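Local coordinates for protein plantazolicin methyltransferase BamL (Bacillus amyloliquefaciens subsp. plantarum, PDB 5DLY) that probably transfers methyl groups from S-adenosylmethionine to the amino end of desmethylplantazolicin, as the N-methyltransferase of plantazolicin biosynthesis, at residues Y52-I66 and K123-F136. Residues are numbered along the deposited sequence; the frame is centred on the assembly and turned at random.
Sequences YSSKFNREPYSVLDI and KQDIIFIHLCFGLF. With SAH (S-adenosyl-L-homocysteine), chain C; 5D7 (prop-2-en-1-yl 2-[(1S)-1-amino-4-carbamimidamidobutyl]-1,3-thiazole-4-carboxylate), chain B.
D125 OD2 takes three N-H groups from the 52-66 segment, one from Y61 and two from R58. The backbone N of Y61 gives the straightest of these bonds, at 2.8 Å and 174°, reaching OD2 on its anti side. R58 comes end-on: NH1 lies 2.9 Å from D125 OD2 in a salt bridge and NH2 adds a longer bond, both from above the carboxylate plane. NH1 also bonds E59 O, and the Y61 ring lies over one guanidinium face. OD1 turns to S151, and the Y52 hydroxyl, close by, bonds to Q153 O.

Packing tightens inward. P60 CB lies over one face of the Y52 ring, with F56 on the opposite face, while P60 CG reaches I126 CD1 at 3.5 Å. Strands 62-66 and 126-130 then run parallel, held by alternating backbone bonds such as F128 N to L64 O at 2.8 Å. V63 and D65 share the I126 and F128 side of the sheet, towards helices 72-80 and 23-56; L64 and I66 share the other with I127 and I129.

The solvent side is the outer end, where Y61 and K123 are exposed and R58 partly so. Beside it, in a buried seam, S62 OG (chi1 54°, between its own N and carbonyl carbon) accepts from D125 N at 3.0 Å and bonds a water that donates to K123 O. At the far end a second water accepts from H130 N and sits 2.7 Å from both D65 OD1 and I66 O, with more acceptors near it than protons. I66 CG2 touches F136 CZ at 3.7 Å, and H130 O accepts from the amino group of S-adenosylhomocysteine: the cofactor site at the C-terminal ends of the central parallel strands, characteristic of Rossmann-like class I methyltransferases.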
# COMPACT_ATOMS: atom_id res chain seq x y z
N TYR A 52 7.69 -10.64 -7.34
CA TYR A 52 7.39 -10.71 -8.77
C TYR A 52 8.44 -11.53 -9.52
O TYR A 52 8.09 -12.43 -10.30
CB TYR A 52 7.20 -9.30 -9.38
CG TYR A 52 6.50 -9.37 -10.72
CD1 TYR A 52 7.22 -9.61 -11.89
CD2 TYR A 52 5.11 -9.23 -10.81
CE1 TYR A 52 6.59 -9.71 -13.11
CE2 TYR A 52 4.47 -9.32 -12.04
CZ TYR A 52 5.21 -9.57 -13.18
OH TYR A 52 4.58 -9.68 -14.40
N SER A 53 9.71 -11.23 -9.27
CA SER A 53 10.83 -11.95 -9.89
C SER A 53 10.87 -13.43 -9.50
O SER A 53 11.14 -14.29 -10.35
CB SER A 53 12.17 -11.29 -9.54
OG SER A 53 12.47 -10.23 -10.43
N SER A 54 10.59 -13.72 -8.24
CA SER A 54 10.56 -15.10 -7.74
C SER A 54 9.44 -15.89 -8.42
O SER A 54 9.66 -17.00 -8.93
CB SER A 54 10.40 -15.12 -6.22
OG SER A 54 10.32 -16.44 -5.72
N LYS A 55 8.24 -15.31 -8.45
CA LYS A 55 7.05 -15.97 -8.99
C LYS A 55 7.08 -16.07 -10.51
O LYS A 55 6.77 -17.12 -11.07
CB LYS A 55 5.78 -15.24 -8.51
CG LYS A 55 4.47 -15.87 -8.95
CD LYS A 55 3.96 -16.94 -8.00
CE LYS A 55 2.59 -17.44 -8.44
NZ LYS A 55 2.05 -18.52 -7.58
N PHE A 56 7.46 -14.99 -11.19
CA PHE A 56 7.27 -14.92 -12.65
C PHE A 56 8.55 -14.92 -13.50
O PHE A 56 8.46 -14.95 -14.73
CB PHE A 56 6.36 -13.74 -13.02
CG PHE A 56 5.02 -13.75 -12.32
CD1 PHE A 56 4.11 -14.79 -12.53
CD2 PHE A 56 4.67 -12.72 -11.45
CE1 PHE A 56 2.88 -14.80 -11.89
CE2 PHE A 56 3.44 -12.72 -10.81
CZ PHE A 56 2.54 -13.76 -11.03
N ASN A 57 9.71 -14.89 -12.85
CA ASN A 57 11.02 -15.01 -13.53
C ASN A 57 11.36 -13.92 -14.56
O ASN A 57 12.17 -14.12 -15.47
CB ASN A 57 11.22 -16.43 -14.09
CG ASN A 57 11.21 -17.48 -13.00
OD1 ASN A 57 10.33 -18.33 -12.94
ND2 ASN A 57 12.20 -17.41 -12.11
N ARG A 58 10.72 -12.77 -14.39
CA ARG A 58 11.11 -11.56 -15.10
C ARG A 58 10.78 -10.37 -14.21
O ARG A 58 10.07 -10.52 -13.22
CB ARG A 58 10.39 -11.45 -16.45
CG ARG A 58 8.88 -11.30 -16.37
CD ARG A 58 8.33 -10.80 -17.69
NE ARG A 58 6.87 -10.76 -17.74
CZ ARG A 58 6.11 -9.77 -17.27
NH1 ARG A 58 6.65 -8.71 -16.68
NH2 ARG A 58 4.79 -9.84 -17.40
N GLU A 59 11.31 -9.21 -14.57
CA GLU A 59 10.95 -7.97 -13.91
C GLU A 59 9.58 -7.50 -14.41
O GLU A 59 9.19 -7.81 -15.55
CB GLU A 59 12.02 -6.90 -14.15
CG GLU A 59 13.33 -7.19 -13.42
CD GLU A 59 14.45 -6.22 -13.77
OE1 GLU A 59 15.47 -6.21 -13.05
OE2 GLU A 59 14.31 -5.47 -14.76
N PRO A 60 8.82 -6.79 -13.57
CA PRO A 60 7.54 -6.27 -14.05
C PRO A 60 7.74 -5.21 -15.13
O PRO A 60 8.77 -4.53 -15.15
CB PRO A 60 6.94 -5.62 -12.80
CG PRO A 60 8.13 -5.27 -11.96
CD PRO A 60 9.05 -6.43 -12.16
N TYR A 61 6.76 -5.09 -16.04
CA TYR A 61 6.80 -4.07 -17.09
C TYR A 61 6.12 -2.78 -16.65
O TYR A 61 6.30 -1.74 -17.26
CB TYR A 61 6.10 -4.55 -18.37
CG TYR A 61 6.77 -5.69 -19.09
CD1 TYR A 61 6.06 -6.84 -19.41
CD2 TYR A 61 8.11 -5.61 -19.47
CE1 TYR A 61 6.66 -7.89 -20.09
CE2 TYR A 61 8.72 -6.66 -20.15
CZ TYR A 61 7.98 -7.79 -20.45
OH TYR A 61 8.58 -8.84 -21.12
N SER A 62 5.31 -2.87 -15.59
CA SER A 62 4.44 -1.78 -15.20
C SER A 62 4.11 -1.85 -13.71
O SER A 62 3.90 -2.95 -13.17
CB SER A 62 3.15 -1.79 -16.03
OG SER A 62 2.49 -3.06 -15.96
N VAL A 63 4.08 -0.69 -13.07
CA VAL A 63 3.63 -0.54 -11.68
C VAL A 63 2.62 0.60 -11.64
O VAL A 63 2.90 1.69 -12.12
CB VAL A 63 4.79 -0.26 -10.70
CG1 VAL A 63 4.26 -0.03 -9.28
CG2 VAL A 63 5.78 -1.41 -10.69
N LEU A 64 1.45 0.31 -11.08
CA LEU A 64 0.42 1.30 -10.81
C LEU A 64 0.36 1.54 -9.30
O LEU A 64 0.10 0.61 -8.53
CB LEU A 64 -0.93 0.82 -11.35
CG LEU A 64 -2.19 1.58 -10.89
CD1 LEU A 64 -2.16 3.04 -11.34
CD2 LEU A 64 -3.45 0.89 -11.40
N ASP A 65 0.59 2.78 -8.89
CA ASP A 65 0.64 3.14 -7.47
C ASP A 65 -0.63 3.87 -7.05
O ASP A 65 -0.93 4.98 -7.54
CB ASP A 65 1.88 4.01 -7.21
CG ASP A 65 2.17 4.19 -5.73
OD1 ASP A 65 1.78 3.31 -4.94
OD2 ASP A 65 2.78 5.21 -5.36
N ILE A 66 -1.39 3.25 -6.15
CA ILE A 66 -2.71 3.78 -5.74
C ILE A 66 -2.56 4.64 -4.49
O ILE A 66 -2.02 4.19 -3.49
CB ILE A 66 -3.72 2.63 -5.48
CG1 ILE A 66 -3.85 1.69 -6.70
CG2 ILE A 66 -5.07 3.18 -5.03
CD1 ILE A 66 -4.37 2.33 -7.97
N LYS A 123 -3.12 -3.58 -19.12
CA LYS A 123 -3.09 -4.33 -17.87
C LYS A 123 -1.76 -4.11 -17.16
O LYS A 123 -0.72 -3.88 -17.80
CB LYS A 123 -3.36 -5.82 -18.11
CG LYS A 123 -4.63 -6.12 -18.89
CD LYS A 123 -5.89 -5.64 -18.18
CE LYS A 123 -7.14 -6.01 -18.96
NZ LYS A 123 -7.26 -5.25 -20.24
N GLN A 124 -1.81 -4.19 -15.83
CA GLN A 124 -0.68 -3.84 -14.97
C GLN A 124 -0.09 -5.08 -14.32
O GLN A 124 -0.83 -5.98 -13.90
CB GLN A 124 -1.13 -2.88 -13.88
CG GLN A 124 -1.72 -1.59 -14.43
CD GLN A 124 -0.68 -0.74 -15.15
OE1 GLN A 124 0.24 -0.21 -14.54
NE2 GLN A 124 -0.85 -0.60 -16.47
N ASP A 125 1.24 -5.13 -14.23
CA ASP A 125 1.93 -6.26 -13.62
C ASP A 125 1.90 -6.17 -12.09
O ASP A 125 1.78 -7.18 -11.40
CB ASP A 125 3.38 -6.36 -14.12
CG ASP A 125 3.49 -6.94 -15.52
OD1 ASP A 125 2.51 -7.51 -16.05
OD2 ASP A 125 4.59 -6.82 -16.10
N ILE A 126 2.02 -4.95 -11.57
CA ILE A 126 1.94 -4.70 -10.13
C ILE A 126 1.04 -3.51 -9.87
O ILE A 126 1.18 -2.47 -10.50
CB ILE A 126 3.34 -4.42 -9.52
CG1 ILE A 126 4.29 -5.59 -9.83
CG2 ILE A 126 3.23 -4.14 -8.02
CD1 ILE A 126 5.72 -5.38 -9.38
N ILE A 127 0.12 -3.69 -8.94
CA ILE A 127 -0.70 -2.61 -8.41
C ILE A 127 -0.38 -2.52 -6.92
O ILE A 127 -0.47 -3.51 -6.20
CB ILE A 127 -2.20 -2.85 -8.68
CG1 ILE A 127 -2.45 -3.02 -10.19
CG2 ILE A 127 -3.03 -1.72 -8.09
CD1 ILE A 127 -3.87 -3.40 -10.56
N PHE A 128 0.03 -1.33 -6.47
CA PHE A 128 0.53 -1.14 -5.11
C PHE A 128 -0.43 -0.22 -4.35
O PHE A 128 -0.81 0.84 -4.84
CB PHE A 128 1.90 -0.46 -5.22
CG PHE A 128 2.72 -0.43 -3.94
CD1 PHE A 128 2.70 -1.46 -3.00
CD2 PHE A 128 3.59 0.65 -3.72
CE1 PHE A 128 3.52 -1.41 -1.87
CE2 PHE A 128 4.40 0.70 -2.61
CZ PHE A 128 4.36 -0.33 -1.68
N ILE A 129 -0.85 -0.66 -3.17
CA ILE A 129 -1.72 0.17 -2.32
C ILE A 129 -1.06 0.25 -0.96
O ILE A 129 -1.29 -0.59 -0.07
CB ILE A 129 -3.15 -0.42 -2.18
CG1 ILE A 129 -3.73 -0.85 -3.54
CG2 ILE A 129 -4.05 0.59 -1.51
CD1 ILE A 129 -5.12 -1.45 -3.45
N HIS A 130 -0.22 1.27 -0.77
CA HIS A 130 0.63 1.34 0.40
C HIS A 130 0.13 2.37 1.39
O HIS A 130 0.05 3.57 1.10
CB HIS A 130 2.07 1.68 -0.05
CG HIS A 130 3.10 1.56 1.03
ND1 HIS A 130 3.56 0.36 1.51
CD2 HIS A 130 3.81 2.52 1.68
CE1 HIS A 130 4.47 0.58 2.44
NE2 HIS A 130 4.65 1.89 2.56
N LEU A 131 -0.19 1.89 2.59
CA LEU A 131 -0.59 2.73 3.72
C LEU A 131 -1.74 3.71 3.41
O LEU A 131 -1.72 4.88 3.85
CB LEU A 131 0.66 3.42 4.34
CG LEU A 131 1.84 2.51 4.73
CD1 LEU A 131 3.01 3.32 5.29
CD2 LEU A 131 1.40 1.44 5.73
N CYS A 132 -2.74 3.24 2.68
CA CYS A 132 -3.89 4.10 2.36
C CYS A 132 -5.25 3.42 2.21
O CYS A 132 -6.25 4.11 2.03
CB CYS A 132 -3.61 4.95 1.11
SG CYS A 132 -3.36 4.03 -0.42
N PHE A 133 -5.28 2.09 2.26
CA PHE A 133 -6.52 1.33 2.02
C PHE A 133 -7.69 1.80 2.89
O PHE A 133 -8.80 2.01 2.39
CB PHE A 133 -6.25 -0.16 2.23
CG PHE A 133 -7.30 -1.08 1.66
CD1 PHE A 133 -7.65 -1.02 0.32
CD2 PHE A 133 -7.91 -2.02 2.48
CE1 PHE A 133 -8.61 -1.89 -0.19
CE2 PHE A 133 -8.85 -2.90 1.96
CZ PHE A 133 -9.20 -2.83 0.62
N GLY A 134 -7.43 2.00 4.18
CA GLY A 134 -8.45 2.46 5.13
C GLY A 134 -8.99 3.87 4.91
O GLY A 134 -9.89 4.30 5.63
N LEU A 135 -8.44 4.61 3.95
CA LEU A 135 -8.93 5.95 3.61
C LEU A 135 -10.04 5.93 2.57
O LEU A 135 -10.77 6.91 2.44
CB LEU A 135 -7.80 6.85 3.10
CG LEU A 135 -6.62 7.07 4.05
CD1 LEU A 135 -5.53 7.84 3.34
CD2 LEU A 135 -7.13 7.85 5.25
N PHE A 136 -10.17 4.83 1.84
CA PHE A 136 -11.11 4.78 0.72
C PHE A 136 -12.54 4.66 1.20
O PHE A 136 -12.84 3.82 2.05
CB PHE A 136 -10.79 3.60 -0.20
CG PHE A 136 -9.39 3.59 -0.75
CD1 PHE A 136 -8.66 4.77 -0.90
CD2 PHE A 136 -8.81 2.40 -1.16
CE1 PHE A 136 -7.36 4.75 -1.40
CE2 PHE A 136 -7.52 2.37 -1.68
CZ PHE A 136 -6.80 3.54 -1.80
N SAH C . 0.89 5.45 -0.77
CA SAH C . 1.36 6.57 0.11
CB SAH C . 0.24 6.99 1.05
CG SAH C . 0.19 8.51 1.19
SD SAH C . -0.92 9.04 2.47
C SAH C . 2.55 6.12 0.92
O SAH C . 3.11 5.06 0.68
OXT SAH C . 2.99 6.79 1.85
C5' SAH C . -2.50 8.55 1.83
C4' SAH C . -2.78 9.07 0.43
O4' SAH C . -3.97 8.44 -0.08
C3' SAH C . -3.05 10.57 0.40
O3' SAH C . -2.13 11.23 -0.49
C2' SAH C . -4.50 10.69 -0.05
O2' SAH C . -4.80 11.84 -0.84
C1' SAH C . -4.67 9.41 -0.85
N9 SAH C . -6.06 8.97 -1.06
C8 SAH C . -7.03 8.86 -0.12
N7 SAH C . -8.18 8.43 -0.67
C5 SAH C . -7.95 8.23 -1.98
C6 SAH C . -8.76 7.79 -3.13
N6 SAH C . -10.04 7.44 -2.93
N1 SAH C . -8.15 7.72 -4.34
C2 SAH C . -6.86 8.07 -4.50
N3 SAH C . -6.05 8.50 -3.49
C4 SAH C . -6.56 8.60 -2.24
O9 5D7 B . 2.20 3.25 8.64
C6 5D7 B . 1.81 3.99 9.54
O7 5D7 B . 2.27 3.81 10.89
C8 5D7 B . 3.08 2.70 11.27
C2 5D7 B . 0.88 5.11 9.27
N3 5D7 B . 0.56 5.50 8.01
C4 5D7 B . -0.28 6.54 7.93
S5 5D7 B . -0.67 7.07 9.53
C1 5D7 B . 0.30 5.87 10.30
CA 5D7 B . -0.84 7.23 6.75
N 5D7 B . -0.14 6.74 5.57
CB 5D7 B . -2.36 7.02 6.62
CG 5D7 B . -2.85 5.59 6.87
CD 5D7 B . -4.11 5.34 6.05
NE 5D7 B . -4.66 4.04 6.39
CZ 5D7 B . -5.52 3.73 7.37
NH2 5D7 B . -5.89 2.54 7.53
NH1 5D7 B . -5.99 4.64 8.12
C3 5D7 B . 3.32 2.77 12.76
C5 5D7 B . 4.46 2.37 13.29
O HOH W 1 2.43 -4.40 -18.18
O HOH W 2 0.39 3.18 -2.65